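Long-range contact in iron transport multicopper oxidase FET3 (Saccharomyces cerevisiae, PDB 1ZPU), which uses bound copper ions and molecular oxygen to oxidise ferrous to ferric iron, which the permease FTR1 then carries into the cell: residues T409-F421 against L439-F451. Numbering follows the deposited sequence.
Sequences TYDDALGEVPHSF and LYVRPQSNFVIRF
Two carbonyls of the loop 409-421 grip one amide nitrogen: Gln-444 NE2 gives its hydrogens to Glu-416 O at 2.7 Å and Tyr-410 O at 3.0 Å. Gln-444 belongs to a type II beta turn, Arg-442 to Ser-445, that links strands 438-441 and 446-452, members of the two facing sheets of the third cupredoxin domain. Both acceptors lie close to the plane of the Gln-444 amide, whereas the nitrogen stands above each carbonyl plane; the pair of bonds fixes how the amide is turned. With CG beside the backbone N (chi1 -54°), the extended side chain reaches into the curve of the loop, where Gln-444 OE1 meets Pro-418 CG at 3.6 Å. Cutting the side chain back to an alanine is likely to leave the carbonyls of Tyr-410 and Glu-416 without their shared donor, and the loop freer to shift.

Backbone bonds flank this insertion: Tyr-410 N donates to Pro-443 O, and His-419 N to Gln-444 O. The Tyr-410 ring extends past Ser-445 OG, which bonds to Arg-408 O, and its own hydroxyl reaches Asp-407. Thr-409 lies across the start of the Arg-442 side chain, whose guanidinium forms a salt bridge with Asp-298. Pro-443 sits about 7 Å, side chain to side chain, from His-392 of the type 1 copper site.

Farther along, Asn-446 ND2 donates to His-419 O at 2.8 Å while OD1 accepts from Gln-405. Beyond it, Val-448 CG2 is centred over one face of the Phe-421 ring, 3.6 Å from the centroid, in a CH-pi contact.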
loop_
_atom_site.group_PDB
_atom_site.type_symbol
_atom_site.label_atom_id
_atom_site.label_comp_id
_atom_site.label_asym_id
_atom_site.label_seq_id
_atom_site.Cartn_x
_atom_site.Cartn_y
_atom_site.Cartn_z
ATOM N N THR A 409 -1.656 6.881 -20.715
ATOM C CA THR A 409 -0.344 7.487 -20.538
ATOM C C THR A 409 -0.165 8.665 -21.479
ATOM O O THR A 409 -0.515 8.586 -22.656
ATOM C CB THR A 409 0.802 6.457 -20.699
ATOM O OG1 THR A 409 0.865 5.636 -19.518
ATOM C CG2 THR A 409 2.159 7.145 -20.891
ATOM N N TYR A 410 0.342 9.766 -20.927
ATOM C CA TYR A 410 0.770 10.915 -21.720
ATOM C C TYR A 410 2.296 10.989 -21.696
ATOM O O TYR A 410 2.895 11.519 -20.758
ATOM C CB TYR A 410 0.113 12.218 -21.235
ATOM C CG TYR A 410 -1.393 12.236 -21.432
ATOM C CD1 TYR A 410 -2.259 11.995 -20.360
ATOM C CD2 TYR A 410 -1.955 12.459 -22.695
ATOM C CE1 TYR A 410 -3.643 11.990 -20.537
ATOM C CE2 TYR A 410 -3.341 12.454 -22.875
ATOM C CZ TYR A 410 -4.173 12.218 -21.794
ATOM O OH TYR A 410 -5.531 12.198 -21.961
ATOM N N ASP A 411 2.907 10.440 -22.747
ATOM C CA ASP A 411 4.348 10.196 -22.802
ATOM C C ASP A 411 5.129 11.438 -23.164
ATOM O O ASP A 411 5.005 11.948 -24.282
ATOM C CB ASP A 411 4.669 9.097 -23.817
ATOM C CG ASP A 411 5.969 8.368 -23.494
ATOM O OD1 ASP A 411 6.352 7.454 -24.263
ATOM O OD2 ASP A 411 6.604 8.697 -22.464
ATOM N N ASP A 412 5.949 11.911 -22.231
ATOM C CA ASP A 412 6.656 13.169 -22.427
ATOM C C ASP A 412 7.823 13.019 -23.395
ATOM O O ASP A 412 8.285 14.008 -23.985
ATOM C CB ASP A 412 7.075 13.784 -21.084
ATOM C CG ASP A 412 8.497 13.471 -20.708
ATOM O OD1 ASP A 412 8.760 12.345 -20.232
ATOM O OD2 ASP A 412 9.351 14.368 -20.867
ATOM N N ALA A 413 8.271 11.775 -23.566
ATOM C CA ALA A 413 9.282 11.430 -24.569
ATOM C C ALA A 413 8.757 11.630 -25.988
ATOM O O ALA A 413 9.536 11.912 -26.898
ATOM C CB ALA A 413 9.745 10.015 -24.387
ATOM N N LEU A 414 7.444 11.477 -26.170
ATOM C CA LEU A 414 6.787 11.795 -27.446
ATOM C C LEU A 414 6.351 13.260 -27.506
ATOM O O LEU A 414 5.762 13.702 -28.493
ATOM C CB LEU A 414 5.591 10.865 -27.697
ATOM C CG LEU A 414 5.859 9.351 -27.718
ATOM C CD1 LEU A 414 4.569 8.547 -27.515
ATOM C CD2 LEU A 414 6.577 8.932 -29.009
ATOM N N GLY A 415 6.640 14.009 -26.444
ATOM C CA GLY A 415 6.380 15.447 -26.416
ATOM C C GLY A 415 5.057 15.846 -25.797
ATOM O O GLY A 415 4.672 17.008 -25.859
ATOM N N GLU A 416 4.362 14.893 -25.185
ATOM C CA GLU A 416 3.045 15.164 -24.612
ATOM C C GLU A 416 3.152 15.789 -23.230
ATOM O O GLU A 416 4.077 15.489 -22.472
ATOM C CB GLU A 416 2.210 13.893 -24.548
ATOM C CG GLU A 416 2.003 13.244 -25.888
ATOM C CD GLU A 416 1.201 11.969 -25.790
ATOM O OE1 GLU A 416 0.149 11.905 -26.460
ATOM O OE2 GLU A 416 1.602 11.045 -25.048
ATOM N N VAL A 417 2.195 16.663 -22.932
ATOM C CA VAL A 417 2.107 17.359 -21.651
ATOM C C VAL A 417 1.061 16.697 -20.739
ATOM O O VAL A 417 0.274 15.862 -21.201
ATOM C CB VAL A 417 1.758 18.877 -21.835
ATOM C CG1 VAL A 417 2.991 19.678 -22.217
ATOM C CG2 VAL A 417 0.626 19.068 -22.845
ATOM N N PRO A 418 1.058 17.056 -19.440
ATOM C CA PRO A 418 0.045 16.573 -18.492
ATOM C C PRO A 418 -1.382 17.015 -18.825
ATOM O O PRO A 418 -1.588 18.144 -19.255
ATOM C CB PRO A 418 0.484 17.211 -17.167
ATOM C CG PRO A 418 1.935 17.512 -17.346
ATOM C CD PRO A 418 2.055 17.916 -18.774
ATOM N N HIS A 419 -2.345 16.123 -18.620
ATOM C CA HIS A 419 -3.756 16.440 -18.803
ATOM C C HIS A 419 -4.556 16.139 -17.548
ATOM O O HIS A 419 -4.474 15.040 -16.994
ATOM C CB HIS A 419 -4.317 15.715 -20.020
ATOM C CG HIS A 419 -3.770 16.232 -21.308
ATOM N ND1 HIS A 419 -2.636 15.711 -21.895
ATOM C CD2 HIS A 419 -4.160 17.264 -22.089
ATOM C CE1 HIS A 419 -2.367 16.383 -23.002
ATOM N NE2 HIS A 419 -3.276 17.332 -23.140
ATOM N N SER A 420 -5.301 17.135 -17.083
ATOM C CA SER A 420 -6.138 16.983 -15.898
ATOM C C SER A 420 -7.486 16.369 -16.263
ATOM O O SER A 420 -7.887 16.372 -17.434
ATOM C CB SER A 420 -6.360 18.336 -15.228
ATOM O OG SER A 420 -5.201 18.763 -14.547
ATOM N N PHE A 421 -8.178 15.834 -15.260
ATOM C CA PHE A 421 -9.568 15.449 -15.426
ATOM C C PHE A 421 -10.376 16.703 -15.639
ATOM O O PHE A 421 -10.188 17.687 -14.927
ATOM C CB PHE A 421 -10.084 14.727 -14.185
ATOM C CG PHE A 421 -11.555 14.434 -14.224
ATOM C CD1 PHE A 421 -12.073 13.502 -15.122
ATOM C CD2 PHE A 421 -12.430 15.090 -13.360
ATOM C CE1 PHE A 421 -13.439 13.231 -15.159
ATOM C CE2 PHE A 421 -13.793 14.823 -13.390
ATOM C CZ PHE A 421 -14.299 13.890 -14.290
ATOM N N LEU A 439 -4.444 1.912 -6.637
ATOM C CA LEU A 439 -4.660 2.229 -8.039
ATOM C C LEU A 439 -3.550 3.142 -8.523
ATOM O O LEU A 439 -3.192 4.072 -7.832
ATOM C CB LEU A 439 -6.006 2.944 -8.199
ATOM C CG LEU A 439 -6.447 3.390 -9.594
ATOM C CD1 LEU A 439 -7.120 2.245 -10.365
ATOM C CD2 LEU A 439 -7.359 4.612 -9.509
ATOM N N TYR A 440 -3.016 2.879 -9.713
ATOM C CA TYR A 440 -1.984 3.727 -10.289
ATOM C C TYR A 440 -2.539 4.792 -11.250
ATOM O O TYR A 440 -3.466 4.522 -12.014
ATOM C CB TYR A 440 -0.895 2.886 -10.986
ATOM C CG TYR A 440 -1.300 2.115 -12.246
ATOM C CD1 TYR A 440 -1.405 2.756 -13.476
ATOM C CD2 TYR A 440 -1.534 0.748 -12.207
ATOM C CE1 TYR A 440 -1.762 2.060 -14.632
ATOM C CE2 TYR A 440 -1.870 0.043 -13.340
ATOM C CZ TYR A 440 -1.990 0.702 -14.558
ATOM O OH TYR A 440 -2.330 0.016 -15.712
ATOM N N VAL A 441 -1.973 5.999 -11.189
ATOM C CA VAL A 441 -2.061 6.958 -12.290
ATOM C C VAL A 441 -0.939 6.687 -13.258
ATOM O O VAL A 441 0.192 6.386 -12.844
ATOM C CB VAL A 441 -1.801 8.414 -11.884
ATOM C CG1 VAL A 441 -2.999 9.288 -12.203
ATOM C CG2 VAL A 441 -1.302 8.534 -10.453
ATOM N N ARG A 442 -1.237 6.844 -14.542
ATOM C CA ARG A 442 -0.224 6.730 -15.564
ATOM C C ARG A 442 0.578 8.031 -15.634
ATOM O O ARG A 442 0.138 9.064 -15.118
ATOM C CB ARG A 442 -0.861 6.346 -16.906
ATOM C CG ARG A 442 -1.353 4.902 -16.921
ATOM C CD ARG A 442 -2.083 4.539 -18.197
ATOM N NE ARG A 442 -2.608 3.173 -18.140
ATOM C CZ ARG A 442 -3.900 2.851 -18.066
ATOM N NH1 ARG A 442 -4.838 3.787 -18.045
ATOM N NH2 ARG A 442 -4.254 1.573 -18.012
ATOM N N PRO A 443 1.784 7.977 -16.229
ATOM C CA PRO A 443 2.593 9.183 -16.414
ATOM C C PRO A 443 1.811 10.369 -16.978
ATOM O O PRO A 443 1.152 10.254 -18.023
ATOM C CB PRO A 443 3.657 8.727 -17.410
ATOM C CG PRO A 443 3.857 7.305 -17.057
ATOM C CD PRO A 443 2.486 6.785 -16.742
ATOM N N GLN A 444 1.881 11.487 -16.262
ATOM C CA GLN A 444 1.292 12.756 -16.679
ATOM C C GLN A 444 -0.220 12.671 -16.923
ATOM O O GLN A 444 -0.787 13.487 -17.644
ATOM C CB GLN A 444 2.014 13.305 -17.913
ATOM C CG GLN A 444 3.530 13.434 -17.771
ATOM C CD GLN A 444 4.124 14.474 -18.723
ATOM O OE1 GLN A 444 4.728 15.457 -18.283
ATOM N NE2 GLN A 444 3.937 14.270 -20.028
ATOM N N SER A 445 -0.873 11.696 -16.300
ATOM C CA SER A 445 -2.291 11.461 -16.543
ATOM C C SER A 445 -3.164 11.801 -15.335
ATOM O O SER A 445 -2.794 12.627 -14.509
ATOM C CB SER A 445 -2.518 10.025 -17.015
ATOM O OG SER A 445 -3.730 9.938 -17.738
ATOM N N ASN A 446 -4.333 11.178 -15.252
ATOM C CA ASN A 446 -5.285 11.469 -14.190
ATOM C C ASN A 446 -6.129 10.265 -13.837
ATOM O O ASN A 446 -6.222 9.314 -14.615
ATOM C CB ASN A 446 -6.190 12.656 -14.573
ATOM C CG ASN A 446 -6.926 12.442 -15.894
ATOM O OD1 ASN A 446 -7.947 11.755 -15.953
ATOM N ND2 ASN A 446 -6.416 13.045 -16.952
ATOM N N PHE A 447 -6.725 10.300 -12.653
ATOM C CA PHE A 447 -7.773 9.356 -12.318
ATOM C C PHE A 447 -8.833 9.974 -11.426
ATOM O O PHE A 447 -8.622 11.044 -10.843
ATOM C CB PHE A 447 -7.224 8.020 -11.777
ATOM C CG PHE A 447 -6.661 8.063 -10.368
ATOM C CD1 PHE A 447 -5.440 7.453 -10.093
ATOM C CD2 PHE A 447 -7.363 8.630 -9.312
ATOM C CE1 PHE A 447 -4.909 7.435 -8.797
ATOM C CE2 PHE A 447 -6.836 8.627 -8.020
ATOM C CZ PHE A 447 -5.611 8.020 -7.764
ATOM N N VAL A 448 -9.988 9.317 -11.365
ATOM C CA VAL A 448 -11.089 9.751 -10.519
ATOM C C VAL A 448 -11.658 8.533 -9.812
ATOM O O VAL A 448 -12.017 7.535 -10.445
ATOM C CB VAL A 448 -12.202 10.476 -11.313
ATOM C CG1 VAL A 448 -13.257 11.015 -10.372
ATOM C CG2 VAL A 448 -11.643 11.610 -12.125
ATOM N N ILE A 449 -11.716 8.624 -8.489
ATOM C CA ILE A 449 -12.276 7.569 -7.664
ATOM C C ILE A 449 -13.399 8.127 -6.819
ATOM O O ILE A 449 -13.402 9.313 -6.492
ATOM C CB ILE A 449 -11.219 6.920 -6.750
ATOM C CG1 ILE A 449 -10.541 7.977 -5.868
ATOM C CG2 ILE A 449 -10.201 6.175 -7.575
ATOM C CD1 ILE A 449 -9.675 7.387 -4.760
ATOM N N ARG A 450 -14.356 7.266 -6.482
ATOM C CA ARG A 450 -15.484 7.633 -5.636
ATOM C C ARG A 450 -15.745 6.581 -4.573
ATOM O O ARG A 450 -15.585 5.380 -4.816
ATOM C CB ARG A 450 -16.746 7.838 -6.471
ATOM C CG ARG A 450 -16.783 9.151 -7.191
ATOM C CD ARG A 450 -18.141 9.372 -7.779
ATOM N NE ARG A 450 -18.030 10.171 -8.988
ATOM C CZ ARG A 450 -19.006 10.355 -9.864
ATOM N NH1 ARG A 450 -20.195 9.801 -9.674
ATOM N NH2 ARG A 450 -18.786 11.096 -10.936
ATOM N N PHE A 451 -16.151 7.050 -3.396
ATOM C CA PHE A 451 -16.522 6.180 -2.281
ATOM C C PHE A 451 -17.479 6.900 -1.340
ATOM O O PHE A 451 -17.523 8.124 -1.326
ATOM C CB PHE A 451 -15.279 5.679 -1.520
ATOM C CG PHE A 451 -14.549 6.754 -0.749
ATOM C CD1 PHE A 451 -14.750 6.903 0.616
ATOM C CD2 PHE A 451 -13.652 7.601 -1.386
ATOM C CE1 PHE A 451 -14.075 7.883 1.324
ATOM C CE2 PHE A 451 -12.970 8.575 -0.682
ATOM C CZ PHE A 451 -13.180 8.717 0.672
#